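Local coordinates for DUF305 domain-containing protein (Deinococcus radiodurans R1, PDB 3BT5) that is of unknown function but folds as a mostly helical DUF305 domain of the ferritin clan, at residues L108-V119 with Q145-L156. Residues are numbered along the deposited sequence; the frame is centred on the assembly and turned at random.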
ATOM      1  N   LEU A 108     -11.458  -4.259  -2.978  1.00 15.09           N
ATOM      2  CA  LEU A 108     -11.063  -3.425  -4.107  1.00 15.73           C
ATOM      3  C   LEU A 108     -11.214  -1.944  -3.762  1.00 15.38           C
ATOM      4  O   LEU A 108     -10.307  -1.155  -4.037  1.00 15.58           O
ATOM      5  CB  LEU A 108     -11.894  -3.772  -5.345  1.00 17.22           C
ATOM      6  CG  LEU A 108     -11.615  -5.198  -5.823  1.00 18.63           C
ATOM      7  CD1 LEU A 108     -12.709  -5.654  -6.823  1.00 22.01           C
ATOM      8  CD2 LEU A 108     -10.238  -5.298  -6.461  1.00 21.93           C
ATOM      9  N   ARG A 109     -12.339  -1.559  -3.147  1.00 15.23           N
ATOM     10  CA  ARG A 109     -12.518  -0.161  -2.777  1.00 15.70           C
ATOM     11  C   ARG A 109     -11.438   0.293  -1.794  1.00 14.26           C
ATOM     12  O   ARG A 109     -10.891   1.393  -1.937  1.00 15.59           O
ATOM     13  CB  ARG A 109     -13.908   0.073  -2.202  1.00 17.58           C
ATOM     14  CG  ARG A 109     -15.014  -0.125  -3.211  1.00 22.17           C
ATOM     15  CD  ARG A 109     -16.294   0.345  -2.608  1.00 31.38           C
ATOM     16  NE  ARG A 109     -16.788  -0.618  -1.634  1.00 40.86           N
ATOM     17  CZ  ARG A 109     -17.792  -1.462  -1.875  1.00 42.38           C
ATOM     18  NH1 ARG A 109     -18.188  -2.309  -0.940  1.00 37.24           N
ATOM     19  NH2 ARG A 109     -18.400  -1.451  -3.054  1.00 46.38           N
ATOM     20  N   LEU A 110     -11.146  -0.524  -0.792  1.00 14.51           N
ATOM     21  CA  LEU A 110     -10.157  -0.144   0.197  1.00 13.65           C
ATOM     22  C   LEU A 110      -8.781  -0.088  -0.416  1.00 13.37           C
ATOM     23  O   LEU A 110      -8.010   0.815  -0.107  1.00 15.06           O
ATOM     24  CB  LEU A 110     -10.154  -1.131   1.381  1.00 13.31           C
ATOM     25  CG  LEU A 110     -11.430  -1.118   2.244  1.00 14.31           C
ATOM     26  CD1 LEU A 110     -11.366  -2.264   3.232  1.00 15.09           C
ATOM     27  CD2 LEU A 110     -11.577   0.240   2.979  1.00 15.63           C
ATOM     28  N   MET A 111      -8.447  -1.051  -1.272  1.00 13.71           N
ATOM     29  CA  MET A 111      -7.105  -1.032  -1.847  1.00 13.87           C
ATOM     30  C   MET A 111      -6.944   0.119  -2.836  1.00 13.98           C
ATOM     31  O   MET A 111      -5.871   0.708  -2.917  1.00 14.51           O
ATOM     32  CB  MET A 111      -6.775  -2.370  -2.513  1.00 15.29           C
ATOM     33  CG  MET A 111      -5.299  -2.495  -2.907  1.00 16.31           C
ATOM     34  SD  MET A 111      -4.172  -2.789  -1.496  1.00 15.68           S
ATOM     35  CE  MET A 111      -4.559  -4.508  -1.162  1.00 18.98           C
ATOM     36  N   ILE A 112      -7.997   0.455  -3.577  1.00 13.66           N
ATOM     37  CA  ILE A 112      -7.917   1.639  -4.427  1.00 14.49           C
ATOM     38  C   ILE A 112      -7.655   2.903  -3.612  1.00 15.13           C
ATOM     39  O   ILE A 112      -6.777   3.690  -3.958  1.00 15.43           O
ATOM     40  CB  ILE A 112      -9.191   1.811  -5.306  1.00 15.67           C
ATOM     41  CG1 ILE A 112      -9.245   0.719  -6.385  1.00 16.44           C
ATOM     42  CG2 ILE A 112      -9.257   3.234  -5.907  1.00 16.91           C
ATOM     43  CD1 ILE A 112     -10.663   0.560  -6.991  1.00 16.74           C
ATOM     44  N   ARG A 113      -8.396   3.100  -2.523  1.00 14.86           N
ATOM     45  CA  ARG A 113      -8.213   4.312  -1.735  0.70 14.82           C
ATOM     46  C   ARG A 113      -6.816   4.330  -1.115  1.00 14.70           C
ATOM     47  O   ARG A 113      -6.148   5.378  -1.056  1.00 15.81           O
ATOM     48  CB  ARG A 113      -9.314   4.414  -0.665  0.70 16.37           C
ATOM     49  CG  ARG A 113      -9.366   5.768   0.060  0.70 17.24           C
ATOM     50  CD  ARG A 113     -10.375   5.738   1.205  0.70 20.48           C
ATOM     51  NE  ARG A 113      -9.990   4.758   2.211  0.70 22.74           N
ATOM     52  CZ  ARG A 113     -10.796   4.210   3.118  0.70 21.97           C
ATOM     53  NH1 ARG A 113     -12.099   4.472   3.159  0.70 29.97           N
ATOM     54  NH2 ARG A 113     -10.301   3.374   3.968  0.70 16.12           N
ATOM     55  N   HIS A 114      -6.379   3.167  -0.663  1.00 14.96           N
ATOM     56  CA  HIS A 114      -5.049   2.982  -0.126  1.00 15.06           C
ATOM     57  C   HIS A 114      -3.985   3.415  -1.142  1.00 13.80           C
ATOM     58  O   HIS A 114      -3.075   4.211  -0.831  1.00 14.91           O
ATOM     59  CB  HIS A 114      -4.923   1.513   0.262  1.00 15.46           C
ATOM     60  CG  HIS A 114      -3.550   1.050   0.576  1.00 14.61           C
ATOM     61  ND1 HIS A 114      -2.631   0.746  -0.401  1.00 16.70           N
ATOM     62  CD2 HIS A 114      -2.940   0.810   1.768  1.00 17.06           C
ATOM     63  CE1 HIS A 114      -1.510   0.342   0.169  1.00 17.87           C
ATOM     64  NE2 HIS A 114      -1.674   0.368   1.486  1.00 16.73           N
ATOM     65  N   HIS A 115      -4.108   2.936  -2.375  1.00 14.39           N
ATOM     66  CA  HIS A 115      -3.133   3.276  -3.396  1.00 13.43           C
ATOM     67  C   HIS A 115      -3.208   4.759  -3.789  1.00 14.23           C
ATOM     68  O   HIS A 115      -2.187   5.374  -4.074  1.00 15.77           O
ATOM     69  CB  HIS A 115      -3.396   2.415  -4.642  1.00 15.33           C
ATOM     70  CG  HIS A 115      -2.813   1.031  -4.571  1.00 14.88           C
ATOM     71  ND1 HIS A 115      -2.595   0.361  -3.376  1.00 16.35           N
ATOM     72  CD2 HIS A 115      -2.377   0.206  -5.555  1.00 17.16           C
ATOM     73  CE1 HIS A 115      -2.032  -0.812  -3.636  1.00 17.51           C
ATOM     74  NE2 HIS A 115      -1.906  -0.940  -4.957  1.00 17.91           N
ATOM     75  N   GLN A 116      -4.403   5.332  -3.812  1.00 14.85           N
ATOM     76  CA  GLN A 116      -4.532   6.768  -4.063  1.00 15.63           C
ATOM     77  C   GLN A 116      -3.794   7.554  -2.992  1.00 15.20           C
ATOM     78  O   GLN A 116      -3.163   8.557  -3.296  1.00 16.27           O
ATOM     79  CB  GLN A 116      -6.009   7.187  -4.156  1.00 16.99           C
ATOM     80  CG  GLN A 116      -6.686   6.589  -5.383  1.00 18.28           C
ATOM     81  CD  GLN A 116      -8.188   6.742  -5.375  1.00 19.65           C
ATOM     82  OE1 GLN A 116      -8.806   6.767  -4.317  1.00 21.89           O
ATOM     83  NE2 GLN A 116      -8.792   6.790  -6.566  1.00 23.45           N
ATOM     84  N   GLY A 117      -3.878   7.123  -1.739  1.00 15.46           N
ATOM     85  CA  GLY A 117      -3.143   7.829  -0.682  1.00 15.15           C
ATOM     86  C   GLY A 117      -1.642   7.693  -0.870  1.00 14.48           C
ATOM     87  O   GLY A 117      -0.900   8.670  -0.687  1.00 15.59           O
ATOM     88  N   ALA A 118      -1.180   6.505  -1.265  1.00 14.17           N
ATOM     89  CA  ALA A 118       0.258   6.302  -1.530  1.00 15.16           C
ATOM     90  C   ALA A 118       0.719   7.258  -2.637  1.00 14.81           C
ATOM     91  O   ALA A 118       1.769   7.902  -2.516  1.00 15.84           O
ATOM     92  CB  ALA A 118       0.574   4.837  -1.894  1.00 16.42           C
ATOM     93  N   VAL A 119      -0.053   7.360  -3.714  1.00 15.13           N
ATOM     94  CA  VAL A 119       0.362   8.260  -4.796  1.00 15.40           C
ATOM     95  C   VAL A 119       0.448   9.700  -4.277  1.00 15.83           C
ATOM     96  O   VAL A 119       1.399  10.443  -4.570  1.00 17.31           O
ATOM     97  CB  VAL A 119      -0.604   8.146  -5.994  1.00 17.38           C
ATOM     98  CG1 VAL A 119      -0.315   9.240  -7.044  1.00 19.10           C
ATOM     99  CG2 VAL A 119      -0.446   6.775  -6.628  1.00 18.95           C
ATOM    100  N   GLN A 145       1.530   1.855  -8.313  1.00 18.97           N
ATOM    101  CA  GLN A 145       0.227   2.106  -7.668  1.00 18.89           C
ATOM    102  C   GLN A 145      -0.788   2.431  -8.748  1.00 16.94           C
ATOM    103  O   GLN A 145      -1.928   1.976  -8.670  1.00 16.75           O
ATOM    104  CB  GLN A 145       0.243   3.341  -6.742  1.00 22.15           C
ATOM    105  CG  GLN A 145       1.134   3.382  -5.568  1.00 27.86           C
ATOM    106  CD  GLN A 145       1.057   2.138  -4.836  1.00 24.17           C
ATOM    107  OE1 GLN A 145       1.917   1.273  -4.996  1.00 36.95           O
ATOM    108  NE2 GLN A 145       0.008   1.988  -4.015  1.00 24.13           N
ATOM    109  N   ARG A 146      -0.395   3.269  -9.705  1.00 17.03           N
ATOM    110  CA  ARG A 146      -1.333   3.693 -10.725  0.70 17.48           C
ATOM    111  C   ARG A 146      -1.737   2.522 -11.625  1.00 16.79           C
ATOM    112  O   ARG A 146      -2.897   2.432 -12.016  1.00 19.06           O
ATOM    113  CB  ARG A 146      -0.773   4.878 -11.530  0.70 19.53           C
ATOM    114  CG  ARG A 146      -0.821   6.210 -10.768  0.70 23.14           C
ATOM    115  CD  ARG A 146      -0.236   7.391 -11.571  0.70 25.45           C
ATOM    116  NE  ARG A 146      -0.544   8.677 -10.935  0.70 29.26           N
ATOM    117  CZ  ARG A 146       0.076   9.827 -11.214  0.70 26.18           C
ATOM    118  NH1 ARG A 146       1.076   9.841 -12.076  0.70 35.40           N
ATOM    119  NH2 ARG A 146      -0.269  10.940 -10.590  0.70 36.48           N
ATOM    120  N   GLY A 147      -0.794   1.634 -11.943  1.00 18.21           N
ATOM    121  CA  GLY A 147      -1.148   0.438 -12.709  1.00 18.68           C
ATOM    122  C   GLY A 147      -2.160  -0.408 -11.947  1.00 17.15           C
ATOM    123  O   GLY A 147      -3.158  -0.863 -12.504  1.00 17.81           O
ATOM    124  N   GLU A 148      -1.901  -0.631 -10.661  1.00 16.59           N
ATOM    125  CA  GLU A 148      -2.793  -1.480  -9.871  1.00 16.37           C
ATOM    126  C   GLU A 148      -4.176  -0.846  -9.676  1.00 15.07           C
ATOM    127  O   GLU A 148      -5.186  -1.552  -9.688  1.00 16.54           O
ATOM    128  CB  GLU A 148      -2.136  -1.840  -8.539  1.00 18.26           C
ATOM    129  CG  GLU A 148      -0.944  -2.775  -8.775  1.00 18.96           C
ATOM    130  CD  GLU A 148      -0.176  -3.162  -7.518  1.00 20.23           C
ATOM    131  OE1 GLU A 148      -0.423  -2.613  -6.410  1.00 22.59           O
ATOM    132  OE2 GLU A 148       0.697  -4.058  -7.654  1.00 23.84           O
ATOM    133  N   ILE A 149      -4.225   0.471  -9.471  1.00 15.49           N
ATOM    134  CA  ILE A 149      -5.513   1.152  -9.397  1.00 15.04           C
ATOM    135  C   ILE A 149      -6.322   0.898 -10.671  1.00 16.18           C
ATOM    136  O   ILE A 149      -7.506   0.576 -10.611  1.00 17.38           O
ATOM    137  CB  ILE A 149      -5.338   2.679  -9.195  1.00 15.34           C
ATOM    138  CG1 ILE A 149      -4.823   2.959  -7.774  1.00 16.51           C
ATOM    139  CG2 ILE A 149      -6.646   3.418  -9.445  1.00 17.63           C
ATOM    140  CD1 ILE A 149      -4.339   4.393  -7.629  1.00 17.97           C
ATOM    141  N   ARG A 150      -5.695   1.042 -11.828  1.00 16.30           N
ATOM    142  CA  ARG A 150      -6.442   0.873 -13.069  1.00 16.44           C
ATOM    143  C   ARG A 150      -6.994  -0.558 -13.185  1.00 15.52           C
ATOM    144  O   ARG A 150      -8.163  -0.784 -13.602  1.00 17.25           O
ATOM    145  CB  ARG A 150      -5.561   1.227 -14.267  1.00 18.64           C
ATOM    146  CG  ARG A 150      -6.369   1.403 -15.564  1.00 20.95           C
ATOM    147  CD  ARG A 150      -7.142   2.727 -15.589  1.00 26.61           C
ATOM    148  NE  ARG A 150      -6.212   3.839 -15.689  1.00 32.26           N
ATOM    149  CZ  ARG A 150      -5.727   4.298 -16.842  1.00 28.30           C
ATOM    150  NH1 ARG A 150      -6.122   3.761 -18.003  1.00 26.64           N
ATOM    151  NH2 ARG A 150      -4.865   5.304 -16.830  1.00 29.74           N
ATOM    152  N   THR A 151      -6.169  -1.551 -12.855  1.00 16.10           N
ATOM    153  CA  THR A 151      -6.652  -2.931 -12.848  1.00 15.87           C
ATOM    154  C   THR A 151      -7.804  -3.100 -11.859  1.00 15.67           C
ATOM    155  O   THR A 151      -8.841  -3.682 -12.192  1.00 17.75           O
ATOM    156  CB  THR A 151      -5.513  -3.901 -12.496  1.00 17.17           C
ATOM    157  OG1 THR A 151      -4.473  -3.796 -13.488  1.00 18.21           O
ATOM    158  CG2 THR A 151      -6.006  -5.354 -12.420  1.00 19.04           C
ATOM    159  N   MET A 152      -7.630  -2.601 -10.639  1.00 16.12           N
ATOM    160  CA  MET A 152      -8.672  -2.792  -9.650  1.00 16.60           C
ATOM    161  C   MET A 152      -9.985  -2.135 -10.057  1.00 15.58           C
ATOM    162  O   MET A 152     -11.059  -2.681  -9.800  1.00 17.53           O
ATOM    163  CB  MET A 152      -8.208  -2.272  -8.291  1.00 16.77           C
ATOM    164  CG  MET A 152      -7.110  -3.147  -7.709  1.00 16.94           C
ATOM    165  SD  MET A 152      -6.713  -2.662  -6.002  1.00 18.40           S
ATOM    166  CE  MET A 152      -5.830  -1.131  -6.295  1.00 18.58           C
ATOM    167  N   GLU A 153      -9.917  -0.964 -10.677  1.00 16.30           N
ATOM    168  CA  GLU A 153     -11.133  -0.304 -11.157  1.00 17.31           C
ATOM    169  C   GLU A 153     -11.810  -1.158 -12.232  1.00 17.76           C
ATOM    170  O   GLU A 153     -13.043  -1.241 -12.284  1.00 19.85           O
ATOM    171  CB  GLU A 153     -10.826   1.089 -11.707  1.00 19.47           C
ATOM    172  CG  GLU A 153     -10.387   2.029 -10.614  1.00 21.58           C
ATOM    173  CD  GLU A 153      -9.928   3.372 -11.114  1.00 27.25           C
ATOM    174  OE1 GLU A 153      -9.419   3.456 -12.254  1.00 28.91           O
ATOM    175  OE2 GLU A 153     -10.041   4.342 -10.337  1.00 30.99           O
ATOM    176  N   GLY A 154     -11.011  -1.799 -13.090  1.00 17.49           N
ATOM    177  CA  GLY A 154     -11.574  -2.673 -14.126  1.00 18.97           C
ATOM    178  C   GLY A 154     -12.247  -3.886 -13.484  1.00 18.37           C
ATOM    179  O   GLY A 154     -13.358  -4.287 -13.886  1.00 19.51           O
ATOM    180  N   VAL A 155     -11.578  -4.494 -12.501  1.00 16.42           N
ATOM    181  CA  VAL A 155     -12.140  -5.668 -11.848  1.00 17.49           C
ATOM    182  C   VAL A 155     -13.431  -5.304 -11.121  1.00 17.71           C
ATOM    183  O   VAL A 155     -14.443  -6.026 -11.200  1.00 19.57           O
ATOM    184  CB  VAL A 155     -11.127  -6.299 -10.845  1.00 17.90           C
ATOM    185  CG1 VAL A 155     -11.768  -7.474 -10.102  1.00 19.91           C
ATOM    186  CG2 VAL A 155      -9.867  -6.739 -11.600  1.00 19.21           C
ATOM    187  N   LEU A 156     -13.414  -4.185 -10.395  1.00 18.35           N
ATOM    188  CA  LEU A 156     -14.593  -3.777  -9.643  1.00 20.25           C
ATOM    189  C   LEU A 156     -15.774  -3.607 -10.612  1.00 20.63           C
ATOM    190  O   LEU A 156     -16.906  -3.991 -10.297  1.00 24.02           O
ATOM    191  CB  LEU A 156     -14.304  -2.485  -8.875  1.00 23.11           C
ATOM    192  CG  LEU A 156     -15.363  -1.957  -7.912  1.00 24.12           C
ATOM    193  CD1 LEU A 156     -15.690  -2.976  -6.840  1.00 23.88           C
ATOM    194  CD2 LEU A 156     -14.831  -0.660  -7.293  1.00 26.82           C
TER
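The His115 imidazole is sandwiched between two side chains of helix 132-158. Over the centre of one face lies the amide nitrogen of Gln145, with NE2 3.0 Å from His115 CG and the amide plane turned 46° from the ring; a bend at chi2 (-46°) folds the glutamine back over it. Toward the rim of the opposite face Met152 CE makes a CH-pi contact, 4.1 Å from the ring centroid. At the edge, His115 NE2 donates to Glu148 OE1 (2.7 Å, N-H...O angle 157°), meeting the anti lone pair of a carboxylate nearly coplanar with the ring. His115 ND1 shares a hydrogen bond with His114 ND1, so both ring nitrogens are engaged and the rotation of the imidazole is fixed. Ser53 OG of helix 41-68 is hydrogen-bonded to the other carboxylate oxygen, Glu148 OE2, a second-shell contact that helps set the acceptor. Segment 108-119 of helix 100-122 runs antiparallel to 145-156 of helix 132-158, their axes 9.4 Å apart at closest approach, within a four-helix bundle with helices 11-37 and 41-68, as expected for the ferritin clan. His115 is a knob in the hole formed by Gln145, Glu148, Ile149 and Met152; with a leucine in its place, Glu148 OE1 would probably lose its donor and His114 ND1 its partner. Met152 is the reciprocal knob, among Leu108, Met111, Ile112 and His115, its SD 3.4 Å from Met111 CG. Beyond it, Leu108 CD1 rests on both Val155 CG1 (3.9 Å) and Leu156, while at the other end Val119 CG2 rests on Gln145 CB (3.5 Å).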